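Local coordinates for protein putative oxidoreductase with NAD(P)-binding Rossmann-fold domain (Clostridium difficile, PDB 3UUW) that probably catalyses an NAD(P)-dependent oxidation or reduction, as a member of the GFO/IDH/MocA family of dehydrogenases with an N-terminal Rossmann fold, at residues Ile12-Ile17 against Ala21-Leu26; Glu33-Phe38 against Lys65-Ile70; Ile70-Ser75 against Glu81-Leu86; Asn119-Phe124 against Ser273-Asp278. All coordinates share one frame; numbering follows the deposited sequence. Where two conformers were deposited one is given.

Contact 1: residues Ile12-Ile17 against Ala21-Leu26; sequences IGLGSI and AYLPIL
Ile17 meets Ala21 and Tyr22 one turn further along helix 16-26, and Leu14 meets Leu23, at the start of the Rossmann fold. This is the first beta-alpha-beta unit, where strand 8-12 runs through a glycine-rich turn into the helix; Gly13 and Gly15 fit the GxGxxA pattern, which in related dehydrogenases lies against the dinucleotide. Gly13 has a positive phi (95°), and with its psi a beta carbon would press on the carbonyl O of Ile12, which explains the glycine. Gly15 stands at the N-cap, and the helix begins at Ser16.

The one hydrogen bond between the segments is helical: Ala21 N donates to Ile17 O over 2.9 Å, with 154° at the hydrogen. The same oxygen lies at the edge of the Tyr22 ring, near its plane, 3.8 Å from CD2.

The remaining contacts are apolar. Ile17 and Tyr22 lie side by side and point the same way; because CG2 of Ile17 is anti to the backbone N, it reaches Tyr22 CE2 at 4.0 Å. Ala21 CB lies 4.3 Å from Ile17 CG2, and Ala21 also packs on Trp260 of the second subunit. Tyr22 suits a buried place because its ring stacks on His73 while its hydroxyl bonds to Tyr94 and Asp96. After Tyr22 the helix kinks at Pro24, which has no N-H to give, and Tyr22 O accepts from both Ile25 N and Leu26 N. Leu14 and Leu23, which also pack on Ile48 of helix 42-52, cross at about a right angle, with Leu14 CD2 4.2 Å from Leu23 CD1.

Contact 2: residues Glu33-Phe38 against Lys65-Ile70; sequences EFVGAF and KKCDCI
Val35 faces Cys67 with their CA atoms 6.9 Å apart, the nearest backbone approach between strand 33-38 and the loop that leads into strand 69-72. The two strands are not neighbours in the parallel Rossmann sheet, for strand 8-12 runs between them and bonds to the backbone of Glu33, Val35 and Gly36. The contact therefore forms where the loop before strand 69-72 passes close to strand 33-38, at one edge of the sheet. An inverse gamma turn centred on Phe34 interrupts the regular strand, and Val35 follows with helix-like angles (phi -65°, psi -39°).

Val35 carries its whole side. Both methyls face Lys66 O from beyond its tip, CG1 and CG2 each 3.8 Å from it. The Val35 side chain crosses that of Lys66 at about a right angle, with CG1 also 4.0 Å from Lys66 CB. The lysine bends beyond CB and its end leads away, so only the root of this exposed chain packs here. Cys67 completes the patch. Its SG lies beside the backbone N, chi1 -66°, and comes to 4.0 Å from Val35 CB. A compact beta-branched residue turns both methyls to the carbonyl O while its CB meets the thiol, and cysteine, small and only weakly polar, suits a buried position against the valine.

Lys8 of strand 8-12 bonds to the loop twice, NZ to Lys66 O and N to Asp68 OD2. Since the two segments share no hydrogen bond of their own, their direct attraction is van der Waals packing, small in area, while two polar bonds to the loop come from Lys8.

Contact 3: residues Ile70-Ser75 against Glu81-Leu86; sequences IFLHSS and EIIKIL
Leu72 packs on Ile82 and Ile83 within the beta-alpha-beta unit of strand 69-72, helix 79-88 and strand 92-95, part of the Rossmann fold. The helix runs back across the sheet at 174° to the strand, antiparallel, with the two axes 11.0 Å apart, and aliphatic side chains fill the layer between them.

Leu72, on the strand side facing the helix, enters between two isoleucines. With CG anti to the backbone N (chi1 177°), its branches part: CD1 rests 3.9 Å from Ile82 CG2, while CD2 comes to 3.6 Å from Ile83 CG1. Two residues earlier in the strand, and one turn further along the helix from Ile82, Ile70 and Leu86 cross at about a right angle, Ile70 CG2 lying 4.0 Å from Leu86 CD1. Branched residues suit this layer: they fill its width without a polar group, and Ile82 and Leu86 also reach helix 60-64 through Ile60. On the opposite side of the strand Phe71 turns away from helix 79-88.

Past the strand end the chain becomes polar. Ser74 has its hydroxyl between the backbone N and the carbonyl carbon (chi1 68°), where it hydrogen-bonds to Thr78 OG1 just ahead of helix 79-88. A small residue lets the helix come close, and Ile82 CD1 ends 3.7 Å from Ser74 OG.

Contact 4: residues Asn119-Phe124 against Ser273-Asp278; sequences NLMVGF and SNHFID
Met121, on the outermost strand 120-122 of the parallel Rossmann sheet, lies opposite Phe276 of helix 269-281 with their CA atoms 7.5 Å apart. Some 150 residues separate the two segments, so the late helix returns, after the chain has built its second, mixed sheet, to cover one face of the Rossmann sheet.

The main contact is a Met-aromatic one. Met121 is fully extended, with CG anti to the backbone N (chi1 -170°), and slides past Phe276 in the opposite direction. Its SD lies 3.8 Å from Phe276 CD1, in an oblique position 74° off the ring normal. Met121 CB, nearer the strand, is 3.9 Å from the same CD1, so the methionine meets the ring at this one corner, with SD also 3.9 Å from Phe276 CB. A long, unbranched methionine suits this place because it spans the distance to the helix and its polarisable sulfur packs well against an aromatic ring. Its CE goes on to the edge of the His275 ring, at 4.3 Å from CD2. Phe276 itself is buried, meeting Phe71 edge-to-face and packing on Cys69 and His92.

Asn119 adds a polar link just before the strand. Its backbone O is near the plane of the Phe276 ring, at the edge, and its ND2 also hydrogen-bonds to Ile284 O. One water joins the two segments, accepting from Asn119 ND2 at 2.9 Å and donating to Phe276 O at 2.7 Å.

The four contacts lie around one parallel sheet, their centres 12 to 15 Å apart. Contacts 1, 2 and 3 follow in series along the chain inside the Rossmann range. Contact 4 closes much later, when helix 269-281 returns to strand 120-122. Contacts 2 and 3 share Ile70 and strand 69-72. Contacts 1 and 3 are stitched by backbone bonds of Ile12 to Phe71 and His73, contacts 1 and 2 by Gly13 to Phe38. Helix 269-281 also reaches contacts 1, 2 and 3, Ser273 meeting Tyr22 of contact 1. A helix from late in the chain thus covers one face of the sheet of the probable nucleotide-binding domain.

Contact 1: residues Ile12-Ile17 against Ala21-Leu26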
loop_
_atom_site.group_PDB
_atom_site.type_symbol
_atom_site.label_atom_id
_atom_site.label_comp_id
_atom_site.label_asym_id
_atom_site.label_seq_id
_atom_site.Cartn_x
_atom_site.Cartn_y
_atom_site.Cartn_z
ATOM N N ILE A 12 -24.627 32.130 -8.921
ATOM C CA ILE A 12 -25.881 31.699 -9.517
ATOM C C ILE A 12 -25.876 30.182 -9.629
ATOM O O ILE A 12 -24.968 29.592 -10.230
ATOM C CB ILE A 12 -26.114 32.366 -10.908
ATOM C CG1 ILE A 12 -26.360 33.867 -10.728
ATOM C CG2 ILE A 12 -27.260 31.729 -11.641
ATOM C CD1 ILE A 12 -26.395 34.667 -12.040
ATOM N N GLY A 13 -26.920 29.554 -9.079
ATOM C CA GLY A 13 -27.040 28.099 -9.064
ATOM C C GLY A 13 -26.492 27.607 -7.743
ATOM O O GLY A 13 -25.290 27.699 -7.486
ATOM N N LEU A 14 -27.370 27.157 -6.861
ATOM C CA LEU A 14 -26.962 26.698 -5.546
ATOM C C LEU A 14 -27.279 25.212 -5.369
ATOM O O LEU A 14 -27.692 24.784 -4.288
ATOM C CB LEU A 14 -27.612 27.537 -4.469
ATOM C CG LEU A 14 -27.337 29.043 -4.527
ATOM C CD1 LEU A 14 -28.205 29.789 -3.518
ATOM C CD2 LEU A 14 -25.852 29.314 -4.292
ATOM N N GLY A 15 -27.008 24.445 -6.423
ATOM C CA GLY A 15 -27.217 22.996 -6.454
ATOM C C GLY A 15 -26.140 22.206 -5.720
ATOM O O GLY A 15 -25.341 22.762 -4.976
ATOM N N SER A 16 -26.104 20.899 -5.938
ATOM C CA SER A 16 -25.199 20.052 -5.154
ATOM C C SER A 16 -23.719 20.397 -5.397
ATOM O O SER A 16 -22.937 20.415 -4.462
ATOM C CB SER A 16 -25.483 18.568 -5.386
ATOM O OG SER A 16 -25.085 18.173 -6.683
ATOM N N ILE A 17 -23.344 20.689 -6.633
ATOM C CA ILE A 17 -21.961 21.063 -6.939
ATOM C C ILE A 17 -21.569 22.384 -6.268
ATOM O O ILE A 17 -20.499 22.507 -5.660
ATOM C CB ILE A 17 -21.738 21.107 -8.466
ATOM C CG1 ILE A 17 -21.988 19.718 -9.074
ATOM C CG2 ILE A 17 -20.370 21.578 -8.776
ATOM C CD1 ILE A 17 -21.150 18.612 -8.461
ATOM N N ALA A 21 -18.523 21.922 -3.658
ATOM C CA ALA A 21 -17.232 22.270 -4.322
ATOM C C ALA A 21 -16.862 23.732 -4.332
ATOM O O ALA A 21 -15.667 24.062 -4.572
ATOM C CB ALA A 21 -17.234 21.761 -5.769
ATOM N N TYR A 22 -17.850 24.622 -4.126
ATOM C CA TYR A 22 -17.616 26.071 -4.199
ATOM C C TYR A 22 -17.967 26.860 -2.958
ATOM O O TYR A 22 -17.100 27.596 -2.445
ATOM C CB TYR A 22 -18.286 26.660 -5.435
ATOM C CG TYR A 22 -17.667 26.121 -6.691
ATOM C CD1 TYR A 22 -16.475 26.646 -7.169
ATOM C CD2 TYR A 22 -18.213 25.027 -7.350
ATOM C CE1 TYR A 22 -15.878 26.147 -8.326
ATOM C CE2 TYR A 22 -17.625 24.507 -8.504
ATOM C CZ TYR A 22 -16.456 25.059 -8.978
ATOM O OH TYR A 22 -15.859 24.562 -10.124
ATOM N N LEU A 23 -19.201 26.712 -2.457
ATOM C CA LEU A 23 -19.639 27.427 -1.256
ATOM C C LEU A 23 -18.670 27.239 -0.092
ATOM O O LEU A 23 -18.320 28.236 0.577
ATOM C CB LEU A 23 -21.089 27.068 -0.880
ATOM C CG LEU A 23 -22.143 27.786 -1.731
ATOM C CD1 LEU A 23 -23.515 27.160 -1.617
ATOM C CD2 LEU A 23 -22.175 29.295 -1.382
ATOM N N PRO A 24 -18.176 25.996 0.130
ATOM C CA PRO A 24 -17.291 25.863 1.297
ATOM C C PRO A 24 -16.030 26.718 1.248
ATOM O O PRO A 24 -15.489 27.063 2.294
ATOM C CB PRO A 24 -16.956 24.371 1.312
ATOM C CG PRO A 24 -18.177 23.725 0.689
ATOM C CD PRO A 24 -18.505 24.666 -0.439
ATOM N N ILE A 25 -15.565 27.062 0.060
ATOM C CA ILE A 25 -14.382 27.934 -0.032
ATOM C C ILE A 25 -14.753 29.416 -0.178
ATOM O O ILE A 25 -14.138 30.293 0.482
ATOM C CB ILE A 25 -13.400 27.460 -1.123
ATOM C CG1 ILE A 25 -14.116 27.195 -2.429
ATOM C CG2 ILE A 25 -12.683 26.226 -0.656
ATOM C CD1 ILE A 25 -13.289 26.429 -3.484
ATOM N N LEU A 26 -15.772 29.713 -0.985
ATOM C CA LEU A 26 -16.092 31.092 -1.297
ATOM C C LEU A 26 -16.804 31.820 -0.168
ATOM O O LEU A 26 -16.771 33.041 -0.125
ATOM C CB LEU A 26 -16.901 31.184 -2.596
ATOM C CG LEU A 26 -16.146 30.759 -3.856
ATOM C CD1 LEU A 26 -17.112 30.742 -5.026
ATOM C CD2 LEU A 26 -14.917 31.685 -4.123
#

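Contact 2: residues Glu33-Phe38 against Lys65-Ile70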
loop_
_atom_site.group_PDB
_atom_site.type_symbol
_atom_site.label_atom_id
_atom_site.label_comp_id
_atom_site.label_asym_id
_atom_site.label_seq_id
_atom_site.Cartn_x
_atom_site.Cartn_y
_atom_site.Cartn_z
ATOM N N GLU A 33 -16.056 40.691 -1.865
ATOM C CA GLU A 33 -17.298 40.780 -1.124
ATOM C C GLU A 33 -18.284 39.802 -1.758
ATOM O O GLU A 33 -18.486 39.846 -2.977
ATOM C CB GLU A 33 -17.876 42.191 -1.195
ATOM C CG GLU A 33 -19.121 42.373 -0.352
ATOM C CD GLU A 33 -19.790 43.739 -0.498
ATOM O OE1 GLU A 33 -19.379 44.545 -1.361
ATOM O OE2 GLU A 33 -20.749 43.990 0.264
ATOM N N PHE A 34 -18.879 38.921 -0.947
ATOM C CA PHE A 34 -19.897 37.962 -1.415
ATOM C C PHE A 34 -21.243 38.710 -1.354
ATOM O O PHE A 34 -21.930 38.728 -0.331
ATOM C CB PHE A 34 -19.900 36.692 -0.552
ATOM C CG PHE A 34 -20.481 35.469 -1.238
ATOM C CD1 PHE A 34 -21.507 35.571 -2.157
ATOM C CD2 PHE A 34 -20.024 34.213 -0.911
ATOM C CE1 PHE A 34 -22.033 34.420 -2.772
ATOM C CE2 PHE A 34 -20.549 33.069 -1.507
ATOM C CZ PHE A 34 -21.555 33.180 -2.450
ATOM N N VAL A 35 -21.572 39.368 -2.460
ATOM C CA VAL A 35 -22.739 40.243 -2.538
ATOM C C VAL A 35 -24.071 39.541 -2.381
ATOM O O VAL A 35 -24.990 40.077 -1.740
ATOM C CB VAL A 35 -22.721 41.015 -3.886
ATOM C CG1 VAL A 35 -24.056 41.736 -4.144
ATOM C CG2 VAL A 35 -21.560 41.973 -3.905
ATOM N N GLY A 36 -24.188 38.356 -2.968
ATOM C CA GLY A 36 -25.437 37.628 -2.912
ATOM C C GLY A 36 -25.450 36.396 -3.768
ATOM O O GLY A 36 -24.471 36.072 -4.445
ATOM N N ALA A 37 -26.593 35.714 -3.758
ATOM C CA ALA A 37 -26.733 34.497 -4.511
ATOM C C ALA A 37 -28.173 34.328 -4.991
ATOM O O ALA A 37 -29.106 34.812 -4.362
ATOM C CB ALA A 37 -26.314 33.286 -3.651
ATOM N N PHE A 38 -28.319 33.640 -6.114
ATOM C CA PHE A 38 -29.607 33.352 -6.692
ATOM C C PHE A 38 -29.614 31.916 -7.150
ATOM O O PHE A 38 -28.611 31.404 -7.670
ATOM C CB PHE A 38 -29.901 34.252 -7.904
ATOM C CG PHE A 38 -31.074 33.765 -8.731
ATOM C CD1 PHE A 38 -32.371 34.049 -8.349
ATOM C CD2 PHE A 38 -30.870 32.939 -9.826
ATOM C CE1 PHE A 38 -33.443 33.559 -9.080
ATOM C CE2 PHE A 38 -31.921 32.452 -10.560
ATOM C CZ PHE A 38 -33.212 32.759 -10.193
ATOM N N LYS A 65 -26.302 42.947 -11.702
ATOM C CA LYS A 65 -26.169 44.412 -11.680
ATOM C C LYS A 65 -25.409 44.934 -10.462
ATOM O O LYS A 65 -24.942 46.080 -10.463
ATOM C CB LYS A 65 -27.554 45.075 -11.771
ATOM C CG LYS A 65 -28.170 44.938 -13.143
ATOM C CD LYS A 65 -29.643 45.326 -13.170
ATOM C CE LYS A 65 -30.234 45.057 -14.555
ATOM N NZ LYS A 65 -31.718 45.228 -14.600
ATOM N N LYS A 66 -25.291 44.106 -9.428
ATOM C CA LYS A 66 -24.587 44.478 -8.206
ATOM C C LYS A 66 -23.231 43.779 -8.042
ATOM O O LYS A 66 -22.633 43.884 -6.982
ATOM C CB LYS A 66 -25.457 44.132 -6.991
ATOM C CG LYS A 66 -26.750 44.910 -6.888
ATOM C CD LYS A 66 -26.509 46.382 -6.617
ATOM C CE LYS A 66 -27.815 47.093 -6.318
ATOM N NZ LYS A 66 -27.586 48.482 -5.870
ATOM N N CYS A 67 -22.771 43.065 -9.071
ATOM C CA CYS A 67 -21.532 42.270 -9.006
ATOM C C CYS A 67 -20.551 42.624 -10.106
ATOM O O CYS A 67 -20.945 43.156 -11.148
ATOM C CB CYS A 67 -21.877 40.773 -9.145
ATOM S SG CYS A 67 -22.836 40.114 -7.788
ATOM N N ASP A 68 -19.272 42.337 -9.873
ATOM C CA ASP A 68 -18.237 42.459 -10.897
ATOM C C ASP A 68 -18.008 41.098 -11.569
ATOM O O ASP A 68 -17.511 41.028 -12.701
ATOM C CB ASP A 68 -16.921 42.946 -10.282
ATOM C CG ASP A 68 -17.047 44.284 -9.612
ATOM O OD1 ASP A 68 -17.494 45.235 -10.289
ATOM O OD2 ASP A 68 -16.669 44.423 -8.409
ATOM N N CYS A 69 -18.373 40.025 -10.866
ATOM C CA CYS A 69 -18.166 38.673 -11.372
ATOM C C CYS A 69 -19.164 37.707 -10.750
ATOM O O CYS A 69 -19.724 37.966 -9.671
ATOM C CB CYS A 69 -16.736 38.209 -11.105
ATOM S SG CYS A 69 -16.311 37.952 -9.352
ATOM N N ILE A 70 -19.367 36.589 -11.437
ATOM C CA ILE A 70 -20.320 35.576 -11.041
ATOM C C ILE A 70 -19.715 34.191 -11.192
ATOM O O ILE A 70 -19.070 33.896 -12.207
ATOM C CB ILE A 70 -21.577 35.625 -11.940
ATOM C CG1 ILE A 70 -22.311 36.973 -11.804
ATOM C CG2 ILE A 70 -22.530 34.432 -11.660
ATOM C CD1 ILE A 70 -23.117 37.140 -10.549
#

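Contact 3: residues Ile70-Ser75 against Glu81-Leu86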
loop_
_atom_site.group_PDB
_atom_site.type_symbol
_atom_site.label_atom_id
_atom_site.label_comp_id
_atom_site.label_asym_id
_atom_site.label_seq_id
_atom_site.Cartn_x
_atom_site.Cartn_y
_atom_site.Cartn_z
ATOM N N ILE A 70 -19.367 36.589 -11.437
ATOM C CA ILE A 70 -20.320 35.576 -11.041
ATOM C C ILE A 70 -19.715 34.191 -11.192
ATOM O O ILE A 70 -19.070 33.896 -12.207
ATOM C CB ILE A 70 -21.577 35.625 -11.940
ATOM C CG1 ILE A 70 -22.311 36.973 -11.804
ATOM C CG2 ILE A 70 -22.530 34.432 -11.660
ATOM C CD1 ILE A 70 -23.117 37.140 -10.549
ATOM N N PHE A 71 -19.932 33.360 -10.174
ATOM C CA PHE A 71 -19.690 31.907 -10.226
ATOM C C PHE A 71 -21.041 31.282 -10.585
ATOM O O PHE A 71 -22.038 31.455 -9.872
ATOM C CB PHE A 71 -19.170 31.367 -8.875
ATOM C CG PHE A 71 -17.700 31.569 -8.668
ATOM C CD1 PHE A 71 -17.194 32.796 -8.306
ATOM C CD2 PHE A 71 -16.826 30.506 -8.804
ATOM C CE1 PHE A 71 -15.845 32.979 -8.120
ATOM C CE2 PHE A 71 -15.466 30.687 -8.619
ATOM C CZ PHE A 71 -14.983 31.910 -8.284
ATOM N N LEU A 72 -21.073 30.626 -11.738
ATOM C CA LEU A 72 -22.276 30.011 -12.289
ATOM C C LEU A 72 -22.193 28.483 -12.234
ATOM O O LEU A 72 -21.326 27.856 -12.855
ATOM C CB LEU A 72 -22.442 30.474 -13.742
ATOM C CG LEU A 72 -23.598 29.877 -14.499
ATOM C CD1 LEU A 72 -24.930 30.252 -13.872
ATOM C CD2 LEU A 72 -23.535 30.355 -15.951
ATOM N N HIS A 73 -23.107 27.884 -11.484
ATOM C CA HIS A 73 -23.081 26.432 -11.267
ATOM C C HIS A 73 -24.389 25.812 -11.676
ATOM O O HIS A 73 -24.843 24.857 -11.061
ATOM C CB HIS A 73 -22.762 26.107 -9.792
ATOM C CG HIS A 73 -21.583 26.851 -9.253
ATOM N ND1 HIS A 73 -20.292 26.632 -9.692
ATOM C CD2 HIS A 73 -21.500 27.824 -8.319
ATOM C CE1 HIS A 73 -19.472 27.451 -9.064
ATOM N NE2 HIS A 73 -20.176 28.184 -8.221
ATOM N N SER A 74 -24.985 26.347 -12.733
ATOM C CA SER A 74 -26.270 25.842 -13.254
ATOM C C SER A 74 -26.087 24.672 -14.218
ATOM O O SER A 74 -24.973 24.319 -14.594
ATOM C CB SER A 74 -27.036 26.972 -13.945
ATOM O OG SER A 74 -26.389 27.373 -15.137
ATOM N N SER A 75 -27.199 24.065 -14.619
ATOM C CA SER A 75 -27.157 22.933 -15.518
ATOM C C SER A 75 -26.566 23.346 -16.847
ATOM O O SER A 75 -26.808 24.454 -17.316
ATOM C CB SER A 75 -28.557 22.389 -15.765
ATOM O OG SER A 75 -29.350 23.326 -16.474
ATOM N N GLU A 81 -27.737 30.668 -22.496
ATOM C CA GLU A 81 -28.596 31.819 -22.279
ATOM C C GLU A 81 -28.202 32.642 -21.060
ATOM O O GLU A 81 -28.269 33.864 -21.108
ATOM C CB GLU A 81 -30.076 31.426 -22.192
ATOM C CG GLU A 81 -30.641 30.893 -23.512
ATOM C CD GLU A 81 -30.555 31.883 -24.693
ATOM O OE1 GLU A 81 -30.346 33.103 -24.471
ATOM O OE2 GLU A 81 -30.724 31.435 -25.858
ATOM N N ILE A 82 -27.807 31.994 -19.971
ATOM C CA ILE A 82 -27.425 32.744 -18.786
ATOM C C ILE A 82 -26.143 33.540 -19.026
ATOM O O ILE A 82 -26.072 34.709 -18.684
ATOM C CB ILE A 82 -27.275 31.858 -17.526
ATOM C CG1 ILE A 82 -28.617 31.230 -17.134
ATOM C CG2 ILE A 82 -26.700 32.684 -16.374
ATOM C CD1 ILE A 82 -28.513 30.225 -15.972
ATOM N N ILE A 83 -25.130 32.915 -19.624
ATOM C CA ILE A 83 -23.855 33.606 -19.822
ATOM C C ILE A 83 -23.995 34.802 -20.772
ATOM O O ILE A 83 -23.332 35.806 -20.583
ATOM C CB ILE A 83 -22.748 32.642 -20.285
ATOM C CG1 ILE A 83 -22.518 31.568 -19.218
ATOM C CG2 ILE A 83 -21.432 33.420 -20.559
ATOM C CD1 ILE A 83 -21.548 30.423 -19.638
ATOM N N LYS A 84 -24.856 34.687 -21.779
ATOM C CA LYS A 84 -25.082 35.786 -22.694
ATOM C C LYS A 84 -25.616 36.994 -21.903
ATOM O O LYS A 84 -25.124 38.100 -22.062
ATOM C CB LYS A 84 -26.015 35.340 -23.824
ATOM C CG LYS A 84 -26.218 36.321 -24.947
ATOM C CD LYS A 84 -26.656 35.587 -26.242
ATOM C CE LYS A 84 -27.693 34.467 -25.982
ATOM N NZ LYS A 84 -28.346 33.937 -27.229
ATOM N N ILE A 85 -26.588 36.764 -21.019
ATOM C CA ILE A 85 -27.125 37.830 -20.151
ATOM C C ILE A 85 -26.032 38.466 -19.267
ATOM O O ILE A 85 -25.905 39.694 -19.187
ATOM C CB ILE A 85 -28.241 37.281 -19.251
ATOM C CG1 ILE A 85 -29.477 36.931 -20.092
ATOM C CG2 ILE A 85 -28.590 38.277 -18.135
ATOM C CD1 ILE A 85 -30.517 36.121 -19.342
ATOM N N LEU A 86 -25.224 37.619 -18.635
ATOM C CA LEU A 86 -24.201 38.077 -17.700
ATOM C C LEU A 86 -23.115 38.912 -18.362
ATOM O O LEU A 86 -22.767 39.978 -17.883
ATOM C CB LEU A 86 -23.571 36.871 -16.981
ATOM C CG LEU A 86 -24.508 36.082 -16.057
ATOM C CD1 LEU A 86 -23.791 34.852 -15.424
ATOM C CD2 LEU A 86 -25.058 37.005 -14.971
#

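Contact 4: residues Asn119-Phe124 against Ser273-Asp278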
loop_
_atom_site.group_PDB
_atom_site.type_symbol
_atom_site.label_atom_id
_atom_site.label_comp_id
_atom_site.label_asym_id
_atom_site.label_seq_id
_atom_site.Cartn_x
_atom_site.Cartn_y
_atom_site.Cartn_z
ATOM N N ASN A 119 -13.438 38.157 -18.491
ATOM C CA ASN A 119 -12.932 36.804 -18.412
ATOM C C ASN A 119 -14.095 35.835 -18.321
ATOM O O ASN A 119 -15.030 36.030 -17.516
ATOM C CB ASN A 119 -12.040 36.617 -17.181
ATOM C CG ASN A 119 -10.738 37.378 -17.284
ATOM O OD1 ASN A 119 -10.209 37.569 -18.388
ATOM N ND2 ASN A 119 -10.203 37.812 -16.133
ATOM N N LEU A 120 -14.064 34.849 -19.200
ATOM C CA LEU A 120 -15.032 33.745 -19.207
ATOM C C LEU A 120 -14.169 32.520 -19.004
ATOM O O LEU A 120 -13.401 32.163 -19.899
ATOM C CB LEU A 120 -15.776 33.692 -20.552
ATOM C CG LEU A 120 -16.739 32.521 -20.771
ATOM C CD1 LEU A 120 -17.799 32.466 -19.700
ATOM C CD2 LEU A 120 -17.367 32.624 -22.193
ATOM N N MET A 121 -14.238 31.935 -17.806
ATOM C CA MET A 121 -13.393 30.800 -17.433
ATOM C C MET A 121 -14.231 29.558 -17.165
ATOM O O MET A 121 -15.261 29.635 -16.479
ATOM C CB MET A 121 -12.625 31.133 -16.165
ATOM C CG MET A 121 -11.544 30.150 -15.793
ATOM S SD MET A 121 -10.760 30.678 -14.250
ATOM C CE MET A 121 -9.418 29.472 -14.169
ATOM N N VAL A 122 -13.762 28.410 -17.662
ATOM C CA VAL A 122 -14.409 27.122 -17.431
ATOM C C VAL A 122 -13.651 26.383 -16.337
ATOM O O VAL A 122 -12.407 26.365 -16.302
ATOM C CB VAL A 122 -14.496 26.284 -18.722
ATOM C CG1 VAL A 122 -15.031 24.897 -18.434
ATOM C CG2 VAL A 122 -15.380 27.043 -19.771
ATOM N N GLY A 123 -14.423 25.758 -15.443
ATOM C CA GLY A 123 -13.899 25.142 -14.237
ATOM C C GLY A 123 -13.238 23.795 -14.377
ATOM O O GLY A 123 -13.729 22.760 -13.829
ATOM N N PHE A 124 -12.119 23.772 -15.086
ATOM C CA PHE A 124 -11.338 22.538 -15.197
ATOM C C PHE A 124 -10.419 22.480 -13.993
ATOM O O PHE A 124 -9.222 22.769 -14.074
ATOM C CB PHE A 124 -10.588 22.458 -16.540
ATOM C CG PHE A 124 -11.492 22.229 -17.717
ATOM C CD1 PHE A 124 -12.196 21.032 -17.843
ATOM C CD2 PHE A 124 -11.623 23.177 -18.712
ATOM C CE1 PHE A 124 -13.024 20.831 -18.895
ATOM C CE2 PHE A 124 -12.455 22.959 -19.772
ATOM C CZ PHE A 124 -13.147 21.783 -19.865
ATOM N N SER A 273 -10.625 28.696 -8.113
ATOM C CA SER A 273 -11.566 29.761 -7.760
ATOM C C SER A 273 -10.774 31.029 -7.371
ATOM O O SER A 273 -11.115 32.151 -7.790
ATOM C CB SER A 273 -12.533 29.296 -6.667
ATOM O OG SER A 273 -13.270 28.131 -7.089
ATOM N N ASN A 274 -9.721 30.864 -6.569
ATOM C CA ASN A 274 -8.918 32.000 -6.170
ATOM C C ASN A 274 -8.164 32.630 -7.337
ATOM O O ASN A 274 -7.969 33.843 -7.385
ATOM C CB ASN A 274 -7.980 31.634 -5.031
ATOM C CG ASN A 274 -8.732 31.396 -3.714
ATOM O OD1 ASN A 274 -9.803 31.948 -3.493
ATOM N ND2 ASN A 274 -8.147 30.590 -2.838
ATOM N N HIS A 275 -7.732 31.813 -8.284
ATOM C CA HIS A 275 -7.078 32.300 -9.460
ATOM C C HIS A 275 -8.027 33.153 -10.298
ATOM O O HIS A 275 -7.635 34.200 -10.782
ATOM C CB HIS A 275 -6.534 31.139 -10.285
ATOM C CG HIS A 275 -5.709 31.575 -11.452
ATOM N ND1 HIS A 275 -4.598 32.382 -11.313
ATOM C CD2 HIS A 275 -5.851 31.350 -12.776
ATOM C CE1 HIS A 275 -4.074 32.607 -12.504
ATOM N NE2 HIS A 275 -4.812 31.985 -13.407
ATOM N N PHE A 276 -9.263 32.699 -10.468
ATOM C CA PHE A 276 -10.288 33.484 -11.175
ATOM C C PHE A 276 -10.375 34.892 -10.598
ATOM O O PHE A 276 -10.362 35.879 -11.333
ATOM C CB PHE A 276 -11.666 32.775 -11.106
ATOM C CG PHE A 276 -12.790 33.528 -11.757
ATOM C CD1 PHE A 276 -12.875 33.639 -13.149
ATOM C CD2 PHE A 276 -13.781 34.117 -10.986
ATOM C CE1 PHE A 276 -13.931 34.345 -13.747
ATOM C CE2 PHE A 276 -14.836 34.799 -11.586
ATOM C CZ PHE A 276 -14.901 34.905 -12.964
ATOM N N ILE A 277 -10.458 34.990 -9.279
ATOM C CA ILE A 277 -10.534 36.291 -8.621
ATOM C C ILE A 277 -9.242 37.092 -8.793
ATOM O O ILE A 277 -9.288 38.282 -9.082
ATOM C CB ILE A 277 -10.851 36.116 -7.133
ATOM C CG1 ILE A 277 -12.208 35.449 -6.933
ATOM C CG2 ILE A 277 -10.788 37.443 -6.369
ATOM C CD1 ILE A 277 -13.409 36.294 -7.395
ATOM N N ASP A 278 -8.105 36.439 -8.605
ATOM C CA ASP A 278 -6.795 37.117 -8.732
ATOM C C ASP A 278 -6.617 37.733 -10.103
ATOM O O ASP A 278 -6.087 38.830 -10.231
ATOM C CB ASP A 278 -5.636 36.146 -8.459
ATOM C CG ASP A 278 -5.465 35.816 -6.979
ATOM O OD1 ASP A 278 -5.996 36.544 -6.125
ATOM O OD2 ASP A 278 -4.772 34.823 -6.677
HETATM O O HOH W 1 -10.899 35.919 -14.002
#